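Long-range contacts in cupin 2 conserved barrel domain protein (Planctomyces limnophilus, PDB 4H7L), which is of unknown function but binds a copper(II) ion in a cupin-type beta-barrel and belongs to the Pac13-like cupins: residues V47-T52 with T111-V116; H78-L83 with R105-A110. All coordinates share one frame; numbering follows the deposited sequence.

Contact 1 (V47-T52 with T111-V116); sequences VSVHYT and TIINIV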
ATOM      1  N   VAL B  47      -8.663   3.819   3.391  1.00 54.09           N
ATOM      2  CA  VAL B  47      -8.191   3.313   2.112  1.00 56.80           C
ATOM      3  C   VAL B  47      -8.480   1.825   1.976  1.00 57.19           C
ATOM      4  O   VAL B  47      -8.594   1.111   2.970  1.00 56.99           O
ATOM      5  CB  VAL B  47      -6.677   3.529   1.958  1.00 55.78           C
ATOM      6  CG1 VAL B  47      -6.312   4.954   2.305  1.00 57.65           C
ATOM      7  CG2 VAL B  47      -5.904   2.564   2.844  1.00 52.11           C
ATOM      8  N   SER B  48      -8.601   1.367   0.736  1.00 53.64           N
ATOM      9  CA  SER B  48      -8.705  -0.053   0.456  1.00 49.73           C
ATOM     10  C   SER B  48      -7.325  -0.531   0.061  1.00 47.48           C
ATOM     11  O   SER B  48      -6.519   0.249  -0.438  1.00 47.66           O
ATOM     12  CB  SER B  48      -9.684  -0.315  -0.687  1.00 51.27           C
ATOM     13  OG  SER B  48     -10.976   0.160  -0.371  1.00 63.13           O
ATOM     14  N   VAL B  49      -7.052  -1.812   0.274  1.00 49.39           N
ATOM     15  CA  VAL B  49      -5.784  -2.387  -0.146  1.00 49.79           C
ATOM     16  C   VAL B  49      -6.019  -3.683  -0.911  1.00 50.69           C
ATOM     17  O   VAL B  49      -6.511  -4.666  -0.358  1.00 56.17           O
ATOM     18  CB  VAL B  49      -4.854  -2.633   1.050  1.00 50.36           C
ATOM     19  CG1 VAL B  49      -3.570  -3.306   0.595  1.00 51.20           C
ATOM     20  CG2 VAL B  49      -4.541  -1.316   1.737  1.00 51.15           C
ATOM     21  N   HIS B  50      -5.680  -3.663  -2.195  1.00 46.28           N
ATOM     22  CA  HIS B  50      -5.850  -4.817  -3.066  1.00 47.65           C
ATOM     23  C   HIS B  50      -4.508  -5.488  -3.317  1.00 50.97           C
ATOM     24  O   HIS B  50      -3.489  -4.816  -3.470  1.00 57.37           O
ATOM     25  CB  HIS B  50      -6.421  -4.388  -4.418  1.00 48.48           C
ATOM     26  CG  HIS B  50      -7.698  -3.613  -4.331  1.00 51.07           C
ATOM     27  ND1 HIS B  50      -8.378  -3.411  -3.150  1.00 58.73           N
ATOM     28  CD2 HIS B  50      -8.422  -2.991  -5.292  1.00 56.31           C
ATOM     29  CE1 HIS B  50      -9.465  -2.696  -3.386  1.00 61.40           C
ATOM     30  NE2 HIS B  50      -9.514  -2.430  -4.678  1.00 63.72           N
ATOM     31  N   TYR B  51      -4.515  -6.814  -3.361  1.00 48.27           N
ATOM     32  CA  TYR B  51      -3.370  -7.575  -3.833  1.00 50.56           C
ATOM     33  C   TYR B  51      -3.778  -8.158  -5.180  1.00 54.70           C
ATOM     34  O   TYR B  51      -4.596  -9.074  -5.250  1.00 55.42           O
ATOM     35  CB  TYR B  51      -3.005  -8.663  -2.827  1.00 50.47           C
ATOM     36  CG  TYR B  51      -1.940  -9.629  -3.289  1.00 50.01           C
ATOM     37  CD1 TYR B  51      -0.629  -9.222  -3.463  1.00 55.07           C
ATOM     38  CD2 TYR B  51      -2.245 -10.957  -3.522  1.00 56.32           C
ATOM     39  CE1 TYR B  51       0.344 -10.106  -3.873  1.00 57.28           C
ATOM     40  CE2 TYR B  51      -1.280 -11.852  -3.929  1.00 61.33           C
ATOM     41  CZ  TYR B  51       0.015 -11.421  -4.103  1.00 63.38           C
ATOM     42  OH  TYR B  51       0.987 -12.306  -4.506  1.00 67.52           O
ATOM     43  N   THR B  52      -3.218  -7.607  -6.248  1.00 49.97           N
ATOM     44  CA  THR B  52      -3.772  -7.802  -7.580  1.00 51.86           C
ATOM     45  C   THR B  52      -2.802  -8.469  -8.541  1.00 55.81           C
ATOM     46  O   THR B  52      -1.652  -8.052  -8.676  1.00 53.53           O
ATOM     47  CB  THR B  52      -4.207  -6.455  -8.188  1.00 56.17           C
ATOM     48  OG1 THR B  52      -5.230  -5.867  -7.375  1.00 57.22           O
ATOM     49  CG2 THR B  52      -4.733  -6.643  -9.600  1.00 59.11           C
ATOM     50  N   THR B 111       2.501  -8.334 -10.449  1.00 57.49           N
ATOM     51  CA  THR B 111       1.798  -8.445  -9.178  1.00 57.14           C
ATOM     52  C   THR B 111       1.955  -7.129  -8.426  1.00 55.36           C
ATOM     53  O   THR B 111       3.069  -6.635  -8.257  1.00 55.38           O
ATOM     54  CB  THR B 111       2.365  -9.579  -8.312  1.00 62.00           C
ATOM     55  OG1 THR B 111       2.386 -10.799  -9.063  1.00 66.50           O
ATOM     56  CG2 THR B 111       1.522  -9.762  -7.057  1.00 62.41           C
ATOM     57  N   ILE B 112       0.847  -6.557  -7.970  1.00 47.06           N
ATOM     58  CA  ILE B 112       0.908  -5.263  -7.315  1.00 47.04           C
ATOM     59  C   ILE B 112       0.069  -5.195  -6.048  1.00 45.62           C
ATOM     60  O   ILE B 112      -0.845  -5.993  -5.845  1.00 45.05           O
ATOM     61  CB  ILE B 112       0.441  -4.140  -8.256  1.00 47.38           C
ATOM     62  CG1 ILE B 112      -1.044  -4.297  -8.586  1.00 51.97           C
ATOM     63  CG2 ILE B 112       1.264  -4.142  -9.533  1.00 49.05           C
ATOM     64  CD1 ILE B 112      -1.739  -2.986  -8.851  1.00 60.69           C
ATOM     65  N   ILE B 113       0.419  -4.245  -5.188  1.00 44.52           N
ATOM     66  CA  ILE B 113      -0.457  -3.808  -4.118  1.00 41.94           C
ATOM     67  C   ILE B 113      -1.109  -2.521  -4.590  1.00 41.61           C
ATOM     68  O   ILE B 113      -0.430  -1.523  -4.790  1.00 48.37           O
ATOM     69  CB  ILE B 113       0.313  -3.479  -2.829  1.00 40.44           C
ATOM     70  CG1 ILE B 113       1.080  -4.698  -2.312  1.00 43.72           C
ATOM     71  CG2 ILE B 113      -0.646  -2.958  -1.766  1.00 45.07           C
ATOM     72  CD1 ILE B 113       0.204  -5.789  -1.776  1.00 54.55           C
ATOM     73  N   ASN B 114      -2.420  -2.538  -4.772  1.00 46.91           N
ATOM     74  CA  ASN B 114      -3.123  -1.330  -5.169  1.00 42.16           C
ATOM     75  C   ASN B 114      -3.786  -0.678  -3.964  1.00 42.02           C
ATOM     76  O   ASN B 114      -4.691  -1.244  -3.355  1.00 45.98           O
ATOM     77  CB  ASN B 114      -4.159  -1.635  -6.251  1.00 46.03           C
ATOM     78  CG  ASN B 114      -4.867  -0.393  -6.738  1.00 53.41           C
ATOM     79  OD1 ASN B 114      -4.462   0.729  -6.421  1.00 54.94           O
ATOM     80  ND2 ASN B 114      -5.930  -0.582  -7.516  1.00 52.06           N
ATOM     81  N   ILE B 115      -3.317   0.513  -3.620  1.00 41.62           N
ATOM     82  CA  ILE B 115      -3.854   1.263  -2.494  1.00 39.16           C
ATOM     83  C   ILE B 115      -4.804   2.329  -3.017  1.00 44.10           C
ATOM     84  O   ILE B 115      -4.401   3.211  -3.771  1.00 45.94           O
ATOM     85  CB  ILE B 115      -2.721   1.918  -1.691  1.00 39.13           C
ATOM     86  CG1 ILE B 115      -1.766   0.845  -1.164  1.00 43.35           C
ATOM     87  CG2 ILE B 115      -3.280   2.722  -0.534  1.00 37.82           C
ATOM     88  CD1 ILE B 115      -0.363   1.348  -0.909  1.00 48.32           C
ATOM     89  N   VAL B 116      -6.070   2.241  -2.619  1.00 44.32           N
ATOM     90  CA  VAL B 116      -7.110   3.105  -3.169  1.00 40.12           C
ATOM     91  C   VAL B 116      -7.728   4.004  -2.103  1.00 39.72           C
ATOM     92  O   VAL B 116      -8.099   3.533  -1.027  1.00 47.95           O
ATOM     93  CB  VAL B 116      -8.237   2.262  -3.791  1.00 38.50           C
ATOM     94  CG1 VAL B 116      -9.278   3.160  -4.444  1.00 39.87           C
ATOM     95  CG2 VAL B 116      -7.671   1.270  -4.795  1.00 43.99           C
TER
HETATM   96  O   HOH W   1      -6.862  -3.706  -8.116  1.00 43.13           O
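His-50 and Asn-114 form a hydrogen-bonded antiparallel pair, and their side chains rise together from the sheet, imidazole and amide planes 79° apart. The main chains are gripped by six bonds, among them His-50 N to Asn-114 O (2.9 Å) and Thr-52 N to Ile-112 O (2.9 Å), both nearly straight. On the face of His-50, Thr-52, Ile-112, Asn-114 and Val-116 the packing is close: Val-116 CG2 sits over the His-50 ring, 4.1 Å from NE2, Thr-52 CB rests on Ile-112 CG1 at 3.8 Å, and Phe-120 meets the imidazole edge-to-face. One water bonds to Thr-52 OG1 (2.8 Å) and weakly accepts from Asn-114 ND2.

In the cupin barrel this is the metal-facing side. Asn-114 CG lies opposite the backbone N (chi1 -177°), and ND2 donates to OE1 of Glu-68, a copper ligand, so the amide works as a second-shell residue.

The face of Val-49, Tyr-51, Ile-113 and Ile-115 is apolar and buries less surface between the two strands. Val-49 CG1 meets Ile-113 CG2 at 3.8 Å; Ile-113 CD1 comes to the edge of the Tyr-51 ring, whose CE1 lies 3.4 Å from Thr-111 CG2. Its solvent side is at Tyr-51, partly exposed though Leu-93 of the second subunit packs on it. Ile-69 of that subunit packs on Val-49 and on Val-47, the loop residue before the strand, while Ile-115 meets the second subunit's Ile-115.

Contact 2 (H78-L83 with R105-A110); sequences HATIEL and RIVGEA
Glu-82 and Arg-105 face each other as a hydrogen-bonded antiparallel pair, and main-chain bonds, two here and two between Thr-80 and Val-107, are the first kind of interaction. Glu-82 N donates to Arg-105 O at 2.9 Å, nearly straight, while the return bond from Arg-105 N to Glu-82 O is longer, 3.2 Å. Past Thr-80 and Val-107 the strands give way to loop, where Ala-79 CA approaches Val-107 O and Ala-79 CB lies 3.6 Å from Glu-109 O. Gly-108 takes a positive phi of 89°, and a CB there would crowd both Ala-79 CA and the preceding carbonyl. Strand 80-83 is the middle one, between 86-89 and 104-107, of this cupin domain's three-stranded antiparallel sheet.

The one apolar side-chain pair is Ile-81 with Ile-106, which point to the other face, their CG1 atoms 4.3 Å apart, and both pack on Tyr-70 of strand 67-72. Beside the charged pair, Val-107 makes van der Waals contacts with polar oxygens, its CB against Thr-80 OG1 and its CG2 3.7 Å from Glu-82 OE2.

The ionic part is a salt bridge along the sheet surface. Arg-105 runs extended from CG to NE, alongside Glu-82, and NE donates to OE1 at 2.8 Å; NH2 adds a weak bond to the same oxygen. The carboxylate lies at the guanidinium edge, but the planes are 53° apart and NE meets OE1 from above the carboxylate plane. NH1 donates to Ala-58 O, on the chain leading to the copper ligand His-61. A methionine in place of Arg-105 would probably leave the Glu-82 carboxylate without its cationic mate and the Ala-58 carbonyl without its NH1 donor. Because both guanidinium bonds fall on OE1, the negative charge is likely to be drawn toward that oxygen.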
ATOM      1  N   HIS B  78       9.985  -6.411 -19.352  1.00 69.35           N
ATOM      2  CA  HIS B  78       9.371  -5.495 -20.315  1.00 70.45           C
ATOM      3  C   HIS B  78       7.950  -5.081 -19.955  1.00 65.00           C
ATOM      4  O   HIS B  78       7.283  -4.418 -20.747  1.00 63.98           O
ATOM      5  CB  HIS B  78       9.359  -6.094 -21.721  1.00 72.28           C
ATOM      6  CG  HIS B  78      10.700  -6.552 -22.195  1.00 77.89           C
ATOM      7  ND1 HIS B  78      10.966  -7.864 -22.525  1.00 83.22           N
ATOM      8  CD2 HIS B  78      11.853  -5.873 -22.395  1.00 78.09           C
ATOM      9  CE1 HIS B  78      12.224  -7.972 -22.909  1.00 85.17           C
ATOM     10  NE2 HIS B  78      12.786  -6.778 -22.838  1.00 84.82           N
ATOM     11  N   ALA B  79       7.475  -5.465 -18.776  1.00 58.62           N
ATOM     12  CA  ALA B  79       6.163  -5.012 -18.345  1.00 52.81           C
ATOM     13  C   ALA B  79       6.259  -3.514 -18.115  1.00 51.03           C
ATOM     14  O   ALA B  79       7.278  -3.021 -17.635  1.00 54.84           O
ATOM     15  CB  ALA B  79       5.729  -5.724 -17.084  1.00 54.04           C
ATOM     16  N   THR B  80       5.212  -2.786 -18.480  1.00 56.67           N
ATOM     17  CA  THR B  80       5.208  -1.341 -18.311  1.00 60.39           C
ATOM     18  C   THR B  80       3.910  -0.861 -17.691  1.00 53.00           C
ATOM     19  O   THR B  80       2.966  -1.627 -17.505  1.00 56.34           O
ATOM     20  CB  THR B  80       5.376  -0.614 -19.657  1.00 60.03           C
ATOM     21  OG1 THR B  80       4.226  -0.853 -20.477  1.00 62.64           O
ATOM     22  CG2 THR B  80       6.621  -1.097 -20.380  1.00 58.18           C
ATOM     23  N   ILE B  81       3.878   0.425 -17.374  1.00 45.44           N
ATOM     24  CA  ILE B  81       2.655   1.081 -16.956  1.00 44.82           C
ATOM     25  C   ILE B  81       2.457   2.260 -17.889  1.00 45.29           C
ATOM     26  O   ILE B  81       3.421   2.922 -18.270  1.00 45.19           O
ATOM     27  CB  ILE B  81       2.731   1.554 -15.494  1.00 45.81           C
ATOM     28  CG1 ILE B  81       1.397   2.159 -15.060  1.00 46.78           C
ATOM     29  CG2 ILE B  81       3.851   2.565 -15.313  1.00 49.06           C
ATOM     30  CD1 ILE B  81       1.197   2.157 -13.566  1.00 49.39           C
ATOM     31  N   GLU B  82       1.214   2.500 -18.289  1.00 46.53           N
ATOM     32  CA  GLU B  82       0.907   3.616 -19.169  1.00 47.63           C
ATOM     33  C   GLU B  82       0.129   4.671 -18.411  1.00 50.88           C
ATOM     34  O   GLU B  82      -0.940   4.394 -17.869  1.00 49.67           O
ATOM     35  CB  GLU B  82       0.118   3.141 -20.387  1.00 51.57           C
ATOM     36  CG  GLU B  82       0.944   2.300 -21.349  1.00 67.11           C
ATOM     37  CD  GLU B  82       0.133   1.768 -22.517  1.00 72.86           C
ATOM     38  OE1 GLU B  82      -1.093   2.007 -22.556  1.00 71.55           O
ATOM     39  OE2 GLU B  82       0.726   1.111 -23.398  1.00 76.25           O
ATOM     40  N   LEU B  83       0.680   5.878 -18.361  1.00 49.37           N
ATOM     41  CA  LEU B  83       0.040   6.991 -17.675  1.00 44.49           C
ATOM     42  C   LEU B  83      -0.175   8.127 -18.666  1.00 48.08           C
ATOM     43  O   LEU B  83       0.780   8.669 -19.222  1.00 48.55           O
ATOM     44  CB  LEU B  83       0.895   7.448 -16.495  1.00 45.05           C
ATOM     45  CG  LEU B  83       1.119   6.376 -15.426  1.00 47.54           C
ATOM     46  CD1 LEU B  83       2.243   6.760 -14.481  1.00 49.90           C
ATOM     47  CD2 LEU B  83      -0.159   6.140 -14.652  1.00 48.56           C
ATOM     48  N   ARG B 105      -3.136   2.089 -17.287  1.00 52.00           N
ATOM     49  CA  ARG B 105      -3.276   0.641 -17.347  1.00 51.17           C
ATOM     50  C   ARG B 105      -1.897   0.003 -17.309  1.00 51.60           C
ATOM     51  O   ARG B 105      -0.897   0.654 -17.610  1.00 51.57           O
ATOM     52  CB  ARG B 105      -3.991   0.202 -18.617  1.00 51.35           C
ATOM     53  CG  ARG B 105      -3.214   0.496 -19.877  1.00 57.43           C
ATOM     54  CD  ARG B 105      -3.646  -0.396 -21.016  1.00 60.95           C
ATOM     55  NE  ARG B 105      -3.005   0.011 -22.258  1.00 66.63           N
ATOM     56  CZ  ARG B 105      -3.426  -0.327 -23.470  1.00 70.87           C
ATOM     57  NH1 ARG B 105      -4.505  -1.084 -23.619  1.00 71.37           N
ATOM     58  NH2 ARG B 105      -2.769   0.102 -24.538  1.00 75.70           N
ATOM     59  N   ILE B 106      -1.847  -1.271 -16.940  1.00 49.94           N
ATOM     60  CA  ILE B 106      -0.601  -2.021 -16.955  1.00 51.77           C
ATOM     61  C   ILE B 106      -0.537  -2.924 -18.185  1.00 52.92           C
ATOM     62  O   ILE B 106      -1.555  -3.416 -18.668  1.00 56.59           O
ATOM     63  CB  ILE B 106      -0.428  -2.840 -15.667  1.00 49.49           C
ATOM     64  CG1 ILE B 106      -0.040  -1.906 -14.521  1.00 47.54           C
ATOM     65  CG2 ILE B 106       0.639  -3.910 -15.848  1.00 50.73           C
ATOM     66  CD1 ILE B 106       0.050  -2.579 -13.174  1.00 52.22           C
ATOM     67  N   VAL B 107       0.674  -3.124 -18.689  1.00 54.80           N
ATOM     68  CA  VAL B 107       0.894  -3.910 -19.895  1.00 51.88           C
ATOM     69  C   VAL B 107       1.913  -4.992 -19.578  1.00 51.57           C
ATOM     70  O   VAL B 107       2.996  -4.699 -19.075  1.00 53.96           O
ATOM     71  CB  VAL B 107       1.408  -3.021 -21.039  1.00 51.65           C
ATOM     72  CG1 VAL B 107       1.746  -3.854 -22.265  1.00 53.14           C
ATOM     73  CG2 VAL B 107       0.373  -1.956 -21.379  1.00 50.70           C
ATOM     74  N   GLY B 108       1.561  -6.242 -19.863  1.00 51.02           N
ATOM     75  CA  GLY B 108       2.384  -7.372 -19.471  1.00 50.74           C
ATOM     76  C   GLY B 108       1.998  -7.839 -18.082  1.00 54.01           C
ATOM     77  O   GLY B 108       1.208  -7.183 -17.404  1.00 55.72           O
ATOM     78  N   GLU B 109       2.554  -8.964 -17.646  1.00 66.22           N
ATOM     79  CA  GLU B 109       2.168  -9.545 -16.367  1.00 68.02           C
ATOM     80  C   GLU B 109       2.861  -8.855 -15.195  1.00 68.76           C
ATOM     81  O   GLU B 109       3.968  -8.336 -15.330  1.00 71.91           O
ATOM     82  CB  GLU B 109       2.464 -11.042 -16.348  1.00 71.29           C
ATOM     83  CG  GLU B 109       1.678 -11.827 -17.387  1.00 77.79           C
ATOM     84  CD  GLU B 109       1.368 -13.248 -16.944  1.00 86.00           C
ATOM     85  OE1 GLU B 109       1.283 -13.488 -15.721  1.00 90.45           O
ATOM     86  OE2 GLU B 109       1.209 -14.124 -17.821  1.00 83.38           O
ATOM     87  N   ALA B 110       2.198  -8.857 -14.044  1.00 64.44           N
ATOM     88  CA  ALA B 110       2.727  -8.198 -12.856  1.00 61.72           C
ATOM     89  C   ALA B 110       1.896  -8.522 -11.617  1.00 59.58           C
ATOM     90  O   ALA B 110       0.743  -8.939 -11.716  1.00 61.21           O
ATOM     91  CB  ALA B 110       2.770  -6.692 -13.071  1.00 61.85           C
TER

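Contact 1 lies near the centre of the chain and is almost wholly buried; contact 2, some 16 Å away between centres, is only partly so. Each pairs antiparallel strands, but in different sheets: 48-54 with 110-117 in the large one, 80-83 with 104-107 in the three-stranded one. The strands 104-107 and 110-117 follow each other in the chain, and Ile-106 CD1 touches Ile-112 CG2 at 4.1 Å where the contacts meet. Near the copper, contact 1 offers an amide bonded to a ligand, whereas contact 2 places a salt bridge on a partly exposed face. Both also pack against the second subunit through mainly apolar side chains, in contact 1 including Tyr-51.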